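PDB 1MJH: universal stress protein MJ0577, which binds ATP together with a manganese ion as a homodimeric member of the universal stress protein A family. Local coordinates for residues 78-89 / 98-106. Residues are numbered along the deposited sequence; the frame is centred on the assembly and turned at random.
Sequences TEEAKNKMENIK and KVKDIIVVG
K89 reaches across from helix 66-95 to D101 on strand 98-106, an outermost strand of this chain's five-stranded parallel sheet in the alpha/beta fold of universal stress proteins. Helix and strand follow one another in sequence, and segments 78-89 and 98-106 run roughly antiparallel, at 152°, as the helix-to-strand return of a beta-alpha-beta unit does. From CB, which points at the strand, K89 runs outward with chi1 of 170° setting CG opposite the backbone N, and from there the chain continues extended. CG rests against V99 CG1 at 4.0 Å, CD passes beside the carboxylate of D101, and CE lies 3.7 Å from V99 O. At the tip, NZ gives D101 OD1 a 2.9 Å hydrogen bond within a salt bridge, coming in from above the carboxylate plane, 49° out of it. The other oxygen, D101 OD2, faces E86 OE2 with the two carboxylate planes perpendicular; a water donates to both, its O at 2.7 Å from D101 OD2, and the lysine charge probably eases the pairing of like charges. With an alanine in place of K89, D101 is likely to be left without its cationic mate close to E86, and the side of V99 uncovered.

Farther along, the contact turns apolar. I103 CD1 reaches the helix, where it meets K82 CG at 3.8 Å, the two side chains crossing at about a right angle, and also touches A81 CB. K82 NZ turns back along its own helix to a salt bridge with E79 OE2. The side chain of M85, also packed on L38, H40 and F14, lies about 8 Å from the bound ATP. Bends at chi2 and chi3 bring its CE methyl within 4.0 Å of I103 CG1 and 3.3 Å of I102 O.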
loop_
_atom_site.group_PDB
_atom_site.type_symbol
_atom_site.label_atom_id
_atom_site.label_comp_id
_atom_site.label_asym_id
_atom_site.label_seq_id
_atom_site.Cartn_x
_atom_site.Cartn_y
_atom_site.Cartn_z
ATOM N N THR B 78 -19.096 0.202 21.474
ATOM C CA THR B 78 -17.781 0.001 22.066
ATOM C C THR B 78 -17.622 -1.376 22.678
ATOM O O THR B 78 -16.744 -2.205 22.380
ATOM C CB THR B 78 -17.582 1.107 23.112
ATOM O OG1 THR B 78 -17.803 2.388 22.511
ATOM C CG2 THR B 78 -16.171 1.100 23.687
ATOM N N GLU B 79 -18.547 -1.689 23.611
ATOM C CA GLU B 79 -18.527 -2.997 24.246
ATOM C C GLU B 79 -18.569 -4.132 23.252
ATOM O O GLU B 79 -17.822 -5.088 23.363
ATOM C CB GLU B 79 -19.715 -3.123 25.228
ATOM C CG GLU B 79 -19.509 -2.179 26.404
ATOM C CD GLU B 79 -18.249 -2.531 27.183
ATOM O OE1 GLU B 79 -18.103 -3.715 27.548
ATOM O OE2 GLU B 79 -17.411 -1.638 27.410
ATOM N N GLU B 80 -19.427 -3.985 22.229
ATOM C CA GLU B 80 -19.551 -5.044 21.236
ATOM C C GLU B 80 -18.333 -5.187 20.338
ATOM O O GLU B 80 -18.338 -6.174 19.604
ATOM C CB GLU B 80 -20.836 -4.830 20.425
ATOM C CG GLU B 80 -22.063 -4.676 21.319
ATOM C CD GLU B 80 -22.594 -5.993 21.860
ATOM O OE1 GLU B 80 -21.833 -6.728 22.524
ATOM O OE2 GLU B 80 -23.785 -6.300 21.622
ATOM N N ALA B 81 -17.385 -4.265 20.289
ATOM C CA ALA B 81 -16.161 -4.362 19.520
ATOM C C ALA B 81 -14.948 -4.852 20.317
ATOM O O ALA B 81 -13.922 -5.265 19.809
ATOM C CB ALA B 81 -15.676 -3.001 19.009
ATOM N N LYS B 82 -15.070 -4.867 21.641
ATOM C CA LYS B 82 -14.018 -5.244 22.543
ATOM C C LYS B 82 -13.659 -6.708 22.439
ATOM O O LYS B 82 -12.445 -7.000 22.480
ATOM C CB LYS B 82 -14.448 -4.872 23.975
ATOM C CG LYS B 82 -14.057 -3.448 24.316
ATOM C CD LYS B 82 -14.490 -3.037 25.729
ATOM C CE LYS B 82 -13.946 -1.643 26.024
ATOM N NZ LYS B 82 -14.929 -0.830 26.810
ATOM N N ASN B 83 -14.644 -7.602 22.296
ATOM C CA ASN B 83 -14.243 -9.016 22.222
ATOM C C ASN B 83 -13.464 -9.313 20.939
ATOM O O ASN B 83 -12.476 -10.030 20.922
ATOM C CB ASN B 83 -15.436 -9.993 22.274
ATOM C CG ASN B 83 -14.899 -11.430 22.243
ATOM O OD1 ASN B 83 -14.153 -11.813 23.146
ATOM N ND2 ASN B 83 -15.217 -12.260 21.248
ATOM N N LYS B 84 -13.889 -8.697 19.825
ATOM C CA LYS B 84 -13.127 -8.901 18.584
ATOM C C LYS B 84 -11.730 -8.364 18.725
ATOM O O LYS B 84 -10.754 -8.980 18.288
ATOM C CB LYS B 84 -13.879 -8.295 17.386
ATOM C CG LYS B 84 -15.063 -9.144 16.943
ATOM C CD LYS B 84 -16.010 -8.455 15.987
ATOM C CE LYS B 84 -17.219 -7.890 16.748
ATOM N NZ LYS B 84 -18.129 -7.177 15.819
ATOM N N MET B 85 -11.554 -7.163 19.303
ATOM C CA MET B 85 -10.236 -6.576 19.446
ATOM C C MET B 85 -9.330 -7.399 20.351
ATOM O O MET B 85 -8.126 -7.506 20.104
ATOM C CB MET B 85 -10.406 -5.138 19.963
ATOM C CG MET B 85 -11.009 -4.131 18.985
ATOM S SD MET B 85 -9.935 -3.574 17.603
ATOM C CE MET B 85 -9.221 -2.142 18.484
ATOM N N GLU B 86 -9.911 -7.986 21.423
ATOM C CA GLU B 86 -9.074 -8.820 22.300
ATOM C C GLU B 86 -8.489 -10.033 21.615
ATOM O O GLU B 86 -7.327 -10.402 21.840
ATOM C CB GLU B 86 -9.946 -9.267 23.499
ATOM C CG GLU B 86 -10.252 -8.164 24.489
ATOM C CD GLU B 86 -9.043 -7.458 25.061
ATOM O OE1 GLU B 86 -7.994 -8.090 25.319
ATOM O OE2 GLU B 86 -9.052 -6.222 25.286
ATOM N N ASN B 87 -9.247 -10.739 20.762
ATOM C CA ASN B 87 -8.774 -11.892 20.031
ATOM C C ASN B 87 -7.626 -11.441 19.091
ATOM O O ASN B 87 -6.626 -12.126 18.987
ATOM C CB ASN B 87 -9.887 -12.535 19.196
ATOM C CG ASN B 87 -10.765 -13.493 20.010
ATOM O OD1 ASN B 87 -10.249 -14.154 20.923
ATOM N ND2 ASN B 87 -12.047 -13.526 19.681
ATOM N N ILE B 88 -7.791 -10.297 18.403
ATOM C CA ILE B 88 -6.681 -9.861 17.521
ATOM C C ILE B 88 -5.422 -9.458 18.291
ATOM O O ILE B 88 -4.288 -9.732 17.944
ATOM C CB ILE B 88 -7.145 -8.626 16.697
ATOM C CG1 ILE B 88 -8.353 -9.040 15.834
ATOM C CG2 ILE B 88 -5.973 -8.168 15.839
ATOM C CD1 ILE B 88 -9.082 -7.804 15.290
ATOM N N LYS B 89 -5.654 -8.702 19.368
ATOM C CA LYS B 89 -4.543 -8.280 20.239
ATOM C C LYS B 89 -3.786 -9.489 20.753
ATOM O O LYS B 89 -2.562 -9.501 20.695
ATOM C CB LYS B 89 -5.111 -7.430 21.389
ATOM C CG LYS B 89 -4.088 -7.145 22.484
ATOM C CD LYS B 89 -4.532 -5.974 23.347
ATOM C CE LYS B 89 -3.392 -5.517 24.241
ATOM N NZ LYS B 89 -3.806 -4.471 25.196
ATOM N N LYS B 98 4.247 -5.705 20.448
ATOM C CA LYS B 98 3.606 -4.927 21.512
ATOM C C LYS B 98 2.366 -4.336 20.858
ATOM O O LYS B 98 2.498 -3.822 19.736
ATOM C CB LYS B 98 4.493 -3.787 22.017
ATOM C CG LYS B 98 3.918 -2.932 23.132
ATOM C CD LYS B 98 4.892 -1.757 23.336
ATOM C CE LYS B 98 4.490 -0.856 24.488
ATOM N NZ LYS B 98 5.499 0.232 24.682
ATOM N N VAL B 99 1.211 -4.358 21.495
ATOM C CA VAL B 99 -0.000 -3.862 20.864
ATOM C C VAL B 99 -0.707 -2.803 21.693
ATOM O O VAL B 99 -1.026 -3.021 22.878
ATOM C CB VAL B 99 -1.016 -5.033 20.658
ATOM C CG1 VAL B 99 -2.307 -4.482 20.035
ATOM C CG2 VAL B 99 -0.419 -6.210 19.913
ATOM N N LYS B 100 -0.971 -1.670 21.042
ATOM C CA LYS B 100 -1.760 -0.625 21.655
ATOM C C LYS B 100 -3.131 -0.642 20.984
ATOM O O LYS B 100 -3.268 -0.218 19.822
ATOM C CB LYS B 100 -1.164 0.762 21.443
ATOM C CG LYS B 100 -2.005 1.871 22.082
ATOM C CD LYS B 100 -1.338 3.247 22.020
ATOM C CE LYS B 100 -2.235 4.320 22.616
ATOM N NZ LYS B 100 -1.609 5.686 22.555
ATOM N N ASP B 101 -4.135 -1.094 21.756
ATOM C CA ASP B 101 -5.471 -1.162 21.140
ATOM C C ASP B 101 -6.296 0.080 21.398
ATOM O O ASP B 101 -6.369 0.635 22.522
ATOM C CB ASP B 101 -6.205 -2.417 21.612
ATOM C CG ASP B 101 -6.201 -2.551 23.131
ATOM O OD1 ASP B 101 -5.157 -2.371 23.763
ATOM O OD2 ASP B 101 -7.277 -2.875 23.671
ATOM N N ILE B 102 -6.884 0.652 20.363
ATOM C CA ILE B 102 -7.732 1.836 20.424
ATOM C C ILE B 102 -9.095 1.659 19.797
ATOM O O ILE B 102 -9.247 1.199 18.655
ATOM C CB ILE B 102 -7.011 3.007 19.676
ATOM C CG1 ILE B 102 -5.630 3.271 20.276
ATOM C CG2 ILE B 102 -7.879 4.259 19.639
ATOM C CD1 ILE B 102 -4.766 4.225 19.441
ATOM N N ILE B 103 -10.169 2.026 20.501
ATOM C CA ILE B 103 -11.513 2.092 20.005
ATOM C C ILE B 103 -11.967 3.545 20.149
ATOM O O ILE B 103 -11.828 4.113 21.234
ATOM C CB ILE B 103 -12.548 1.189 20.676
ATOM C CG1 ILE B 103 -12.115 -0.277 20.543
ATOM C CG2 ILE B 103 -13.949 1.416 20.133
ATOM C CD1 ILE B 103 -12.882 -1.183 21.489
ATOM N N VAL B 104 -12.400 4.150 19.056
ATOM C CA VAL B 104 -12.794 5.548 19.120
ATOM C C VAL B 104 -14.044 5.774 18.289
ATOM O O VAL B 104 -14.272 5.038 17.319
ATOM C CB VAL B 104 -11.630 6.430 18.657
ATOM C CG1 VAL B 104 -11.317 6.125 17.184
ATOM C CG2 VAL B 104 -11.864 7.924 18.851
ATOM N N VAL B 105 -14.917 6.666 18.736
ATOM C CA VAL B 105 -16.131 6.986 17.975
ATOM C C VAL B 105 -15.771 8.153 17.062
ATOM O O VAL B 105 -15.216 9.169 17.506
ATOM C CB VAL B 105 -17.347 7.388 18.861
ATOM C CG1 VAL B 105 -18.536 7.787 17.977
ATOM C CG2 VAL B 105 -17.794 6.266 19.783
ATOM N N GLY B 106 -16.101 8.078 15.766
ATOM C CA GLY B 106 -15.756 9.202 14.896
ATOM C C GLY B 106 -15.908 8.807 13.412
ATOM O O GLY B 106 -16.686 7.914 13.130
HETATM O O HOH W 1 -7.681 -3.472 26.235
#